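NADH oxidase (Thermus thermophilus, PDB 6RVB) uses NADH to reduce coenzyme A disulfide, as an FAD-containing member of the class-III pyridine nucleotide-disulfide oxidoreductase family. Local coordinates at residues L46-I54 with E163-R171; A145-G156 with V232-T241. One frame throughout, in Å; residues are numbered along the deposited sequence.

The two contacts sit side by side, their centres about 13 Å apart. Along the chain their segments alternate: 46-54, 145-156, 163-171, 232-241. Contact 2 joins neighbouring strands of the five-stranded parallel sheet that carries NAD. Contact 1 packs helix 159-170, which follows strand 151-155 of that sheet, against helix 46-50, which comes soon after the CoA-binding Cys44. Helix 159-170 therefore belongs to both neighbourhoods. Its Phe168 rests on Ala152 and its Ala164 on Leu238, while contact 1 uses other side chains of the same helix. Together the contacts tie the NAD-binding sheet to the region beside FAD, consistent with the passage of electrons from NADH to the flavin.

Contact 1 (L46-I54 with E163-R171); sequences LPYVLSGEI and EAAEAFRKR
Pro47, Leu50 and Ser51 gather round the methyl of Ala167, where helix 46-50 meets helix 159-170. The latter is the helix of a strand-turn-helix unit whose glycines fit the Rossmann GxGxxG pattern, beside bound NAD. The two helix axes run nearly parallel, 15° apart, and approach to 8.6 Å. The small side chain of Ala167 is consistent with this approach. Its CB faces Pro47 O at 3.4 Å and also meets CB of Ser51 and of Leu50. These residues are buried, and this is the close-packed part of the contact.

Towards the cofactors, Glu163 reaches across Pro47 and Tyr48. Its OE1 lies 3.5 Å from Tyr48 OH, with ring and carboxylate planes steeply inclined. Pro47 and Glu163 both touch FAD, and Glu163 also touches NAD. On the dimer side, Tyr48 makes an edge-to-face contact with Tyr367 of the second subunit.

Arg171 holds the other end. Its chain bends at chi2 (-77°) and again at chi3. These bends bring NE back to the end of helix 46-50. NE donates to Leu50 O at 3.0 Å, in the guanidinium plane and almost in line with the C=O bond. A leucine here would probably leave Leu50 O without this donor and weaken the tie between the C-terminal ends of the two helices.

The solvent side is looser. Lys170 is exposed and stretches out to Glu53, but the salt bridge is long, its bonds weak: NZ is 3.4 Å from both OE1 and OE2 of Glu53. Glu166 completes the network. Glu53 and Glu166 come close as like charges, and the lysine probably eases that. Glu166 has a second partner in Lys330, bound through OE1. Its OE2 takes Lys170 NZ at 2.9 Å, from 53° out of the carboxylate plane.

Contact 2 (A145-G156 with V232-T241); sequences ALPQARRAAILG and VPADLVLLAT. With NAD (nicotinamide-adenine-dinucleotide), chain F.
Leu236 sets its branch point against Ala152, CG 4.1 Å from Ala152 CB. Its CD2 reaches on to Leu146 CD1, 3.9 Å away, where the two side chains meet obliquely. Strands 151-155 and 236-239 are parallel neighbours in the Rossmann-type sheet that binds NAD, 16° apart in direction.

The backbones are joined in the regular parallel way. Ala153 and Leu155 each use both N and O, pairing with Leu236, Leu238 and Ala240. Ala153 N to Leu236 O, at 2.9 Å, is one of these bonds. On one face Ile154 and Leu238 lie side by side and point the same way; helix 159-170 covers this face. On the other, Ala153 sits by Ala234 and Val237, and Leu155 meets Leu239 through their CD2 methyls.

Just before strand 236-239, Asp235 accepts from backbone amides at the start of strand 151-155. Its CG stands between its own backbone N and carbonyl carbon (chi1 48°), which turns the carboxylate to residues 149-151. OD1 accepts from Arg151 N at 2.9 Å, somewhat out of the carboxylate plane. OD2 uses its syn lone pair for Arg150 N at 3.1 Å, less certainly, as Arg150 is poorly ordered. Two adjacent amides thus share one carboxylate and would probably offset part of its charge.

At the far end the strands open onto the dinucleotide. Leu155 CD2 touches the adenine amino group, 3.5 Å from N6A. Gly156 passes the adenosine ribose; its positive phi suits a glycine. Ala240 O accepts a hydrogen bond from ribose O3B at 3.1 Å. Thr241 lies against O2B, while its own OG1 is bound to Ser118 O. Here a backbone carbonyl takes the ribose hydroxyl, so this bond depends on the path of the chain more than on the side chain of Ala240.

Contact 1 (L46-I54 with E163-R171)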
loop_
_atom_site.group_PDB
_atom_site.type_symbol
_atom_site.label_atom_id
_atom_site.label_comp_id
_atom_site.label_asym_id
_atom_site.label_seq_id
_atom_site.Cartn_x
_atom_site.Cartn_y
_atom_site.Cartn_z
ATOM N N LEU A 46 -15.312 -17.368 4.248
ATOM C CA LEU A 46 -16.395 -17.854 5.092
ATOM C C LEU A 46 -16.925 -16.794 6.077
ATOM O O LEU A 46 -18.127 -16.683 6.304
ATOM C CB LEU A 46 -16.044 -19.181 5.784
ATOM C CG LEU A 46 -15.810 -20.398 4.871
ATOM C CD1 LEU A 46 -14.975 -21.411 5.611
ATOM C CD2 LEU A 46 -17.113 -20.992 4.396
ATOM N N PRO A 47 -16.041 -16.001 6.685
ATOM C CA PRO A 47 -16.717 -15.147 7.634
ATOM C C PRO A 47 -17.630 -14.148 7.000
ATOM O O PRO A 47 -18.536 -13.696 7.692
ATOM C CB PRO A 47 -15.571 -14.484 8.325
ATOM C CG PRO A 47 -14.574 -15.518 8.320
ATOM C CD PRO A 47 -14.638 -16.160 7.037
ATOM N N TYR A 48 -17.421 -13.839 5.714
ATOM C CA TYR A 48 -18.226 -12.855 4.976
ATOM C C TYR A 48 -19.588 -13.406 4.538
ATOM O O TYR A 48 -20.524 -12.646 4.255
ATOM C CB TYR A 48 -17.402 -12.195 3.859
ATOM C CG TYR A 48 -16.199 -11.585 4.506
ATOM C CD1 TYR A 48 -16.326 -10.534 5.416
ATOM C CD2 TYR A 48 -14.943 -12.118 4.301
ATOM C CE1 TYR A 48 -15.254 -10.018 6.046
ATOM C CE2 TYR A 48 -13.830 -11.604 4.960
ATOM C CZ TYR A 48 -14.008 -10.561 5.846
ATOM O OH TYR A 48 -12.925 -10.057 6.548
ATOM N N VAL A 49 -19.697 -14.729 4.545
ATOM C CA VAL A 49 -20.915 -15.437 4.181
ATOM C C VAL A 49 -21.745 -15.622 5.454
ATOM O O VAL A 49 -22.874 -15.233 5.445
ATOM C CB VAL A 49 -20.582 -16.771 3.461
ATOM C CG1 VAL A 49 -21.730 -17.645 3.384
ATOM C CG2 VAL A 49 -20.135 -16.469 2.173
ATOM N N LEU A 50 -21.182 -16.242 6.498
ATOM C CA LEU A 50 -21.668 -16.165 7.863
ATOM C C LEU A 50 -22.344 -14.813 8.219
ATOM O O LEU A 50 -23.432 -14.824 8.791
ATOM C CB LEU A 50 -20.487 -16.445 8.790
ATOM C CG LEU A 50 -20.512 -17.872 9.226
ATOM C CD1 LEU A 50 -21.218 -18.860 8.197
ATOM C CD2 LEU A 50 -19.137 -18.262 9.650
ATOM N N SER A 51 -21.729 -13.683 7.863
ATOM C CA SER A 51 -22.195 -12.433 8.343
ATOM C C SER A 51 -23.358 -11.983 7.505
ATOM O O SER A 51 -24.001 -10.970 7.797
ATOM C CB SER A 51 -21.119 -11.399 8.198
ATOM O OG SER A 51 -21.033 -11.000 6.849
ATOM N N GLY A 52 -23.631 -12.689 6.412
ATOM C CA GLY A 52 -24.676 -12.243 5.490
ATOM C C GLY A 52 -24.245 -11.311 4.353
ATOM O O GLY A 52 -24.966 -11.179 3.405
ATOM N N GLU A 53 -23.074 -10.685 4.405
ATOM C CA GLU A 53 -22.641 -9.778 3.345
ATOM C C GLU A 53 -22.448 -10.484 1.986
ATOM O O GLU A 53 -22.579 -9.884 0.936
ATOM C CB GLU A 53 -21.359 -9.000 3.728
ATOM C CG GLU A 53 -21.406 -8.315 5.053
ATOM C CD GLU A 53 -20.037 -7.862 5.546
ATOM O OE1 GLU A 53 -19.640 -6.725 5.135
ATOM O OE2 GLU A 53 -19.377 -8.637 6.326
ATOM N N ILE A 54 -22.082 -11.738 1.991
ATOM C CA ILE A 54 -22.131 -12.522 0.780
ATOM C C ILE A 54 -23.282 -13.494 0.947
ATOM O O ILE A 54 -23.260 -14.416 1.799
ATOM C CB ILE A 54 -20.844 -13.337 0.599
ATOM C CG1 ILE A 54 -19.681 -12.407 0.427
ATOM C CG2 ILE A 54 -20.909 -14.349 -0.567
ATOM C CD1 ILE A 54 -18.436 -13.184 0.498
ATOM N N GLU A 163 -12.140 -12.488 13.390
ATOM C CA GLU A 163 -13.004 -12.364 12.219
ATOM C C GLU A 163 -14.387 -12.871 12.496
ATOM O O GLU A 163 -15.349 -12.292 11.980
ATOM C CB GLU A 163 -12.442 -13.036 10.969
ATOM C CG GLU A 163 -11.398 -12.202 10.278
ATOM C CD GLU A 163 -10.902 -12.772 8.916
ATOM O OE1 GLU A 163 -10.338 -11.927 8.069
ATOM O OE2 GLU A 163 -11.096 -14.034 8.701
ATOM N N ALA A 164 -14.531 -13.955 13.277
ATOM C CA ALA A 164 -15.875 -14.513 13.529
ATOM C C ALA A 164 -16.699 -13.620 14.413
ATOM O O ALA A 164 -17.860 -13.500 14.194
ATOM C CB ALA A 164 -15.795 -15.873 14.101
ATOM N N ALA A 165 -16.093 -12.992 15.404
ATOM C CA ALA A 165 -16.780 -12.107 16.271
ATOM C C ALA A 165 -17.468 -11.058 15.456
ATOM O O ALA A 165 -18.613 -10.748 15.719
ATOM C CB ALA A 165 -15.794 -11.450 17.259
ATOM N N GLU A 166 -16.797 -10.464 14.477
ATOM C CA GLU A 166 -17.477 -9.479 13.607
ATOM C C GLU A 166 -18.666 -10.107 12.913
ATOM O O GLU A 166 -19.731 -9.527 12.870
ATOM C CB GLU A 166 -16.554 -8.901 12.533
ATOM C CG GLU A 166 -17.133 -7.764 11.673
ATOM C CD GLU A 166 -16.317 -7.455 10.384
ATOM O OE1 GLU A 166 -15.116 -7.034 10.503
ATOM O OE2 GLU A 166 -16.894 -7.639 9.263
ATOM N N ALA A 167 -18.494 -11.311 12.390
ATOM C CA ALA A 167 -19.614 -11.954 11.683
ATOM C C ALA A 167 -20.795 -12.156 12.594
ATOM O O ALA A 167 -21.868 -11.655 12.302
ATOM C CB ALA A 167 -19.257 -13.224 11.012
ATOM N N PHE A 168 -20.622 -12.903 13.678
ATOM C CA PHE A 168 -21.688 -13.057 14.636
ATOM C C PHE A 168 -22.340 -11.739 15.095
ATOM O O PHE A 168 -23.514 -11.730 15.324
ATOM C CB PHE A 168 -21.177 -13.796 15.848
ATOM C CG PHE A 168 -20.693 -15.177 15.551
ATOM C CD1 PHE A 168 -20.901 -15.723 14.335
ATOM C CD2 PHE A 168 -20.033 -15.934 16.513
ATOM C CE1 PHE A 168 -20.435 -17.016 14.054
ATOM C CE2 PHE A 168 -19.547 -17.211 16.232
ATOM C CZ PHE A 168 -19.768 -17.762 15.022
ATOM N N ARG A 169 -21.612 -10.639 15.277
ATOM C CA ARG A 169 -22.290 -9.446 15.757
ATOM C C ARG A 169 -23.201 -8.949 14.628
ATOM O O ARG A 169 -24.373 -8.622 14.852
ATOM C CB ARG A 169 -21.303 -8.389 16.177
ATOM C CG ARG A 169 -20.594 -8.677 17.393
ATOM C CD ARG A 169 -21.433 -8.433 18.616
ATOM N NE ARG A 169 -21.857 -7.061 18.753
ATOM C CZ ARG A 169 -23.125 -6.698 18.796
ATOM N NH1 ARG A 169 -24.059 -7.632 18.765
ATOM N NH2 ARG A 169 -23.425 -5.409 18.904
ATOM N N LYS A 170 -22.673 -8.907 13.407
ATOM C CA LYS A 170 -23.424 -8.459 12.226
ATOM C C LYS A 170 -24.708 -9.288 12.025
ATOM O O LYS A 170 -25.600 -8.922 11.310
ATOM C CB LYS A 170 -22.568 -8.570 10.939
ATOM C CG LYS A 170 -21.511 -7.539 10.810
ATOM C CD LYS A 170 -20.942 -7.336 9.411
ATOM C CE LYS A 170 -19.806 -6.293 9.560
ATOM N NZ LYS A 170 -19.063 -5.916 8.338
ATOM N N ARG A 171 -24.753 -10.443 12.624
ATOM C CA ARG A 171 -25.919 -11.310 12.599
ATOM C C ARG A 171 -26.781 -11.194 13.844
ATOM O O ARG A 171 -27.610 -12.017 14.112
ATOM C CB ARG A 171 -25.443 -12.726 12.477
ATOM C CG ARG A 171 -25.071 -12.958 11.089
ATOM C CD ARG A 171 -26.369 -13.139 10.328
ATOM N NE ARG A 171 -26.326 -14.386 9.616
ATOM C CZ ARG A 171 -27.340 -15.209 9.553
ATOM N NH1 ARG A 171 -28.498 -14.886 10.130
ATOM N NH2 ARG A 171 -27.173 -16.328 8.893
#

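Contact 2 (A145-G156 with V232-T241)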
loop_
_atom_site.group_PDB
_atom_site.type_symbol
_atom_site.label_atom_id
_atom_site.label_comp_id
_atom_site.label_asym_id
_atom_site.label_seq_id
_atom_site.Cartn_x
_atom_site.Cartn_y
_atom_site.Cartn_z
ATOM N N ALA A 145 -27.465 -22.840 12.153
ATOM C CA ALA A 145 -27.538 -22.306 13.541
ATOM C C ALA A 145 -27.793 -20.824 13.741
ATOM O O ALA A 145 -28.484 -20.433 14.656
ATOM C CB ALA A 145 -26.305 -22.599 14.232
ATOM N N LEU A 146 -27.174 -20.021 12.907
ATOM C CA LEU A 146 -27.085 -18.634 13.102
ATOM C C LEU A 146 -28.419 -17.854 13.219
ATOM O O LEU A 146 -28.613 -17.023 14.126
ATOM C CB LEU A 146 -26.139 -18.078 12.046
ATOM C CG LEU A 146 -24.880 -17.280 12.369
ATOM C CD1 LEU A 146 -24.436 -17.417 13.824
ATOM C CD2 LEU A 146 -23.796 -17.742 11.449
ATOM N N PRO A 147 -29.357 -18.068 12.303
ATOM C CA PRO A 147 -30.619 -17.296 12.533
ATOM C C PRO A 147 -31.311 -18.033 13.654
ATOM O O PRO A 147 -31.274 -19.263 13.643
ATOM C CB PRO A 147 -31.369 -17.481 11.238
ATOM C CG PRO A 147 -30.864 -18.842 10.777
ATOM C CD PRO A 147 -29.455 -19.046 11.213
ATOM N N GLN A 148 -31.867 -17.370 14.632
ATOM C CA GLN A 148 -32.115 -18.082 15.917
ATOM C C GLN A 148 -30.977 -17.870 16.880
ATOM O O GLN A 148 -30.593 -18.779 17.566
ATOM C CB GLN A 148 -32.308 -19.588 15.777
ATOM C CG GLN A 148 -33.754 -20.048 15.874
ATOM C CD GLN A 148 -34.575 -19.683 14.628
ATOM O OE1 GLN A 148 -35.396 -18.706 14.621
ATOM N NE2 GLN A 148 -34.351 -20.461 13.543
ATOM N N ALA A 149 -30.487 -16.627 16.909
ATOM C CA ALA A 149 -29.311 -16.160 17.651
ATOM C C ALA A 149 -28.754 -17.209 18.501
ATOM O O ALA A 149 -28.417 -18.228 17.903
ATOM C CB ALA A 149 -29.609 -14.905 18.404
ATOM N N ARG A 150 -28.579 -17.001 19.826
ATOM C CA ARG A 150 -28.768 -15.750 20.594
ATOM C C ARG A 150 -27.501 -15.194 21.287
ATOM O O ARG A 150 -27.208 -13.984 21.246
ATOM C CB ARG A 150 -29.828 -15.892 21.666
ATOM C CG ARG A 150 -31.261 -15.741 21.285
ATOM C CD ARG A 150 -32.141 -16.045 22.545
ATOM N NE ARG A 150 -33.548 -15.612 22.445
ATOM C CZ ARG A 150 -34.428 -15.585 23.459
ATOM N NH1 ARG A 150 -34.068 -15.954 24.705
ATOM N NH2 ARG A 150 -35.686 -15.181 23.223
ATOM N N ARG A 151 -26.775 -16.075 21.942
ATOM C CA ARG A 151 -25.637 -15.710 22.747
ATOM C C ARG A 151 -24.427 -16.551 22.200
ATOM O O ARG A 151 -24.454 -17.806 22.192
ATOM C CB ARG A 151 -25.964 -16.042 24.225
ATOM C CG ARG A 151 -26.573 -14.943 25.021
ATOM C CD ARG A 151 -27.275 -15.421 26.310
ATOM N NE ARG A 151 -28.577 -14.739 26.509
ATOM C CZ ARG A 151 -29.775 -15.299 26.259
ATOM N NH1 ARG A 151 -29.846 -16.549 25.820
ATOM N NH2 ARG A 151 -30.913 -14.631 26.437
ATOM N N ALA A 152 -23.348 -15.929 21.717
ATOM C CA ALA A 152 -22.225 -16.786 21.285
ATOM C C ALA A 152 -21.005 -16.563 22.152
ATOM O O ALA A 152 -20.793 -15.460 22.711
ATOM C CB ALA A 152 -21.902 -16.586 19.860
ATOM N N ALA A 153 -20.244 -17.644 22.301
ATOM C CA ALA A 153 -18.912 -17.581 22.915
ATOM C C ALA A 153 -17.886 -18.100 21.909
ATOM O O ALA A 153 -18.037 -19.194 21.349
ATOM C CB ALA A 153 -18.837 -18.406 24.218
ATOM N N ILE A 154 -16.842 -17.319 21.667
ATOM C CA ILE A 154 -15.785 -17.773 20.792
ATOM C C ILE A 154 -14.543 -17.989 21.631
ATOM O O ILE A 154 -14.069 -17.066 22.272
ATOM C CB ILE A 154 -15.519 -16.655 19.764
ATOM C CG1 ILE A 154 -16.714 -16.412 18.889
ATOM C CG2 ILE A 154 -14.313 -16.944 18.879
ATOM C CD1 ILE A 154 -16.608 -15.227 18.233
ATOM N N LEU A 155 -14.049 -19.206 21.683
ATOM C CA LEU A 155 -12.768 -19.448 22.320
ATOM C C LEU A 155 -11.673 -19.061 21.372
ATOM O O LEU A 155 -11.573 -19.647 20.348
ATOM C CB LEU A 155 -12.593 -20.935 22.598
ATOM C CG LEU A 155 -12.885 -21.243 24.055
ATOM C CD1 LEU A 155 -14.335 -21.303 24.197
ATOM C CD2 LEU A 155 -12.302 -22.502 24.444
ATOM N N GLY A 156 -10.847 -18.095 21.672
ATOM C CA GLY A 156 -9.698 -17.880 20.826
ATOM C C GLY A 156 -9.651 -16.542 20.176
ATOM O O GLY A 156 -10.486 -16.350 19.363
ATOM N N VAL A 232 -20.144 -18.104 31.381
ATOM C CA VAL A 232 -20.693 -17.374 30.253
ATOM C C VAL A 232 -21.862 -18.136 29.715
ATOM O O VAL A 232 -21.756 -19.244 29.279
ATOM C CB VAL A 232 -19.709 -17.208 29.109
ATOM C CG1 VAL A 232 -20.377 -16.523 27.958
ATOM C CG2 VAL A 232 -18.488 -16.418 29.558
ATOM N N PRO A 233 -23.028 -17.553 29.747
ATOM C CA PRO A 233 -24.037 -18.366 29.085
ATOM C C PRO A 233 -23.923 -18.212 27.568
ATOM O O PRO A 233 -23.667 -17.102 27.083
ATOM C CB PRO A 233 -25.322 -17.758 29.624
ATOM C CG PRO A 233 -24.994 -16.421 30.066
ATOM C CD PRO A 233 -23.606 -16.425 30.501
ATOM N N ALA A 234 -24.134 -19.294 26.840
ATOM C CA ALA A 234 -23.986 -19.279 25.383
ATOM C C ALA A 234 -24.653 -20.477 24.659
ATOM O O ALA A 234 -24.397 -21.611 25.007
ATOM C CB ALA A 234 -22.569 -19.287 25.098
ATOM N N ASP A 235 -25.482 -20.260 23.644
ATOM C CA ASP A 235 -26.105 -21.421 22.931
ATOM C C ASP A 235 -25.413 -21.789 21.623
ATOM O O ASP A 235 -25.807 -22.746 20.942
ATOM C CB ASP A 235 -27.527 -21.151 22.595
ATOM C CG ASP A 235 -27.692 -19.816 21.953
ATOM O OD1 ASP A 235 -27.754 -18.747 22.691
ATOM O OD2 ASP A 235 -27.735 -19.875 20.704
ATOM N N LEU A 236 -24.397 -20.993 21.282
ATOM C CA LEU A 236 -23.494 -21.283 20.222
ATOM C C LEU A 236 -22.092 -20.886 20.659
ATOM O O LEU A 236 -21.848 -19.707 21.026
ATOM C CB LEU A 236 -23.937 -20.537 18.962
ATOM C CG LEU A 236 -23.093 -19.959 17.805
ATOM C CD1 LEU A 236 -21.940 -20.727 17.606
ATOM C CD2 LEU A 236 -23.838 -20.080 16.601
ATOM N N VAL A 237 -21.191 -21.878 20.611
ATOM C CA VAL A 237 -19.788 -21.680 20.833
ATOM C C VAL A 237 -18.970 -22.134 19.623
ATOM O O VAL A 237 -19.182 -23.255 19.136
ATOM C CB VAL A 237 -19.265 -22.249 22.225
ATOM C CG1 VAL A 237 -20.375 -22.659 23.115
ATOM C CG2 VAL A 237 -18.234 -23.310 22.111
ATOM N N LEU A 238 -18.080 -21.214 19.159
ATOM C CA LEU A 238 -17.043 -21.403 18.128
ATOM C C LEU A 238 -15.657 -21.647 18.748
ATOM O O LEU A 238 -15.188 -20.838 19.557
ATOM C CB LEU A 238 -16.915 -20.161 17.256
ATOM C CG LEU A 238 -15.945 -20.229 16.051
ATOM C CD1 LEU A 238 -16.369 -21.125 15.002
ATOM C CD2 LEU A 238 -15.842 -18.948 15.359
ATOM N N LEU A 239 -14.990 -22.738 18.371
ATOM C CA LEU A 239 -13.665 -23.096 18.886
ATOM C C LEU A 239 -12.675 -22.566 17.883
ATOM O O LEU A 239 -12.500 -23.092 16.811
ATOM C CB LEU A 239 -13.542 -24.633 18.985
ATOM C CG LEU A 239 -14.431 -25.244 20.067
ATOM C CD1 LEU A 239 -14.175 -26.662 20.166
ATOM C CD2 LEU A 239 -14.297 -24.589 21.423
ATOM N N ALA A 240 -12.023 -21.493 18.198
ATOM C CA ALA A 240 -11.127 -20.869 17.242
ATOM C C ALA A 240 -9.731 -20.805 17.777
ATOM O O ALA A 240 -9.257 -19.745 18.026
ATOM C CB ALA A 240 -11.580 -19.525 16.992
ATOM N N THR A 241 -9.105 -21.949 17.937
ATOM C CA THR A 241 -8.020 -22.159 18.857
ATOM C C THR A 241 -6.812 -22.697 18.105
ATOM O O THR A 241 -5.900 -23.295 18.716
ATOM C CB THR A 241 -8.383 -23.249 19.975
ATOM O OG1 THR A 241 -9.103 -24.313 19.346
ATOM C CG2 THR A 241 -9.231 -22.707 21.079
HETATM P PA NAD F . -4.496 -18.878 16.084
HETATM O O1A NAD F . -4.178 -17.712 15.180
HETATM O O2A NAD F . -3.457 -19.796 16.473
HETATM O O5B NAD F . -5.175 -18.359 17.469
HETATM C C5B NAD F . -4.597 -17.657 18.624
HETATM C C4B NAD F . -4.860 -18.384 19.986
HETATM O O4B NAD F . -4.753 -18.050 21.397
HETATM C C3B NAD F . -6.283 -18.601 19.835
HETATM O O3B NAD F . -6.264 -19.439 18.752
HETATM C C2B NAD F . -6.534 -19.345 21.108
HETATM O O2B NAD F . -6.720 -20.748 21.241
HETATM C C1B NAD F . -5.307 -19.279 21.881
HETATM N N9A NAD F . -6.383 -19.632 22.892
HETATM C C8A NAD F . -7.404 -18.845 23.492
HETATM N N7A NAD F . -8.244 -19.512 24.364
HETATM C C5A NAD F . -7.781 -20.750 24.299
HETATM C C6A NAD F . -8.275 -21.773 24.986
HETATM N N6A NAD F . -9.258 -21.427 25.725
HETATM N N1A NAD F . -7.749 -23.022 24.826
HETATM C C2A NAD F . -6.689 -23.109 23.907
HETATM N N3A NAD F . -6.176 -22.047 23.154
HETATM C C4A NAD F . -6.706 -20.880 23.381
HETATM O O3 NAD F . -5.498 -19.775 15.290
HETATM P PN NAD F . -6.714 -19.430 14.280
HETATM O O1N NAD F . -7.548 -20.723 14.423
HETATM O O2N NAD F . -7.358 -18.135 14.510
HETATM O O5D NAD F . -5.889 -19.214 12.940
HETATM C C5D NAD F . -6.295 -19.838 11.745
HETATM C C4D NAD F . -5.286 -19.832 10.586
HETATM O O4D NAD F . -5.886 -19.900 9.267
HETATM C C3D NAD F . -4.481 -18.562 10.703
HETATM O O3D NAD F . -3.318 -18.628 11.555
HETATM C C2D NAD F . -4.145 -18.410 9.252
HETATM O O2D NAD F . -3.181 -19.349 8.928
HETATM C C1D NAD F . -5.384 -18.845 8.518
HETATM N N1N NAD F . -6.187 -17.600 8.605
HETATM C C2N NAD F . -5.651 -16.426 8.088
HETATM C C3N NAD F . -6.315 -15.177 8.133
HETATM C C7N NAD F . -5.701 -13.904 7.545
HETATM O O7N NAD F . -4.331 -13.783 7.230
HETATM N N7N NAD F . -6.490 -12.843 7.341
HETATM C C4N NAD F . -7.586 -15.131 8.728
HETATM C C5N NAD F . -8.123 -16.289 9.266
HETATM C C6N NAD F . -7.413 -17.505 9.205
#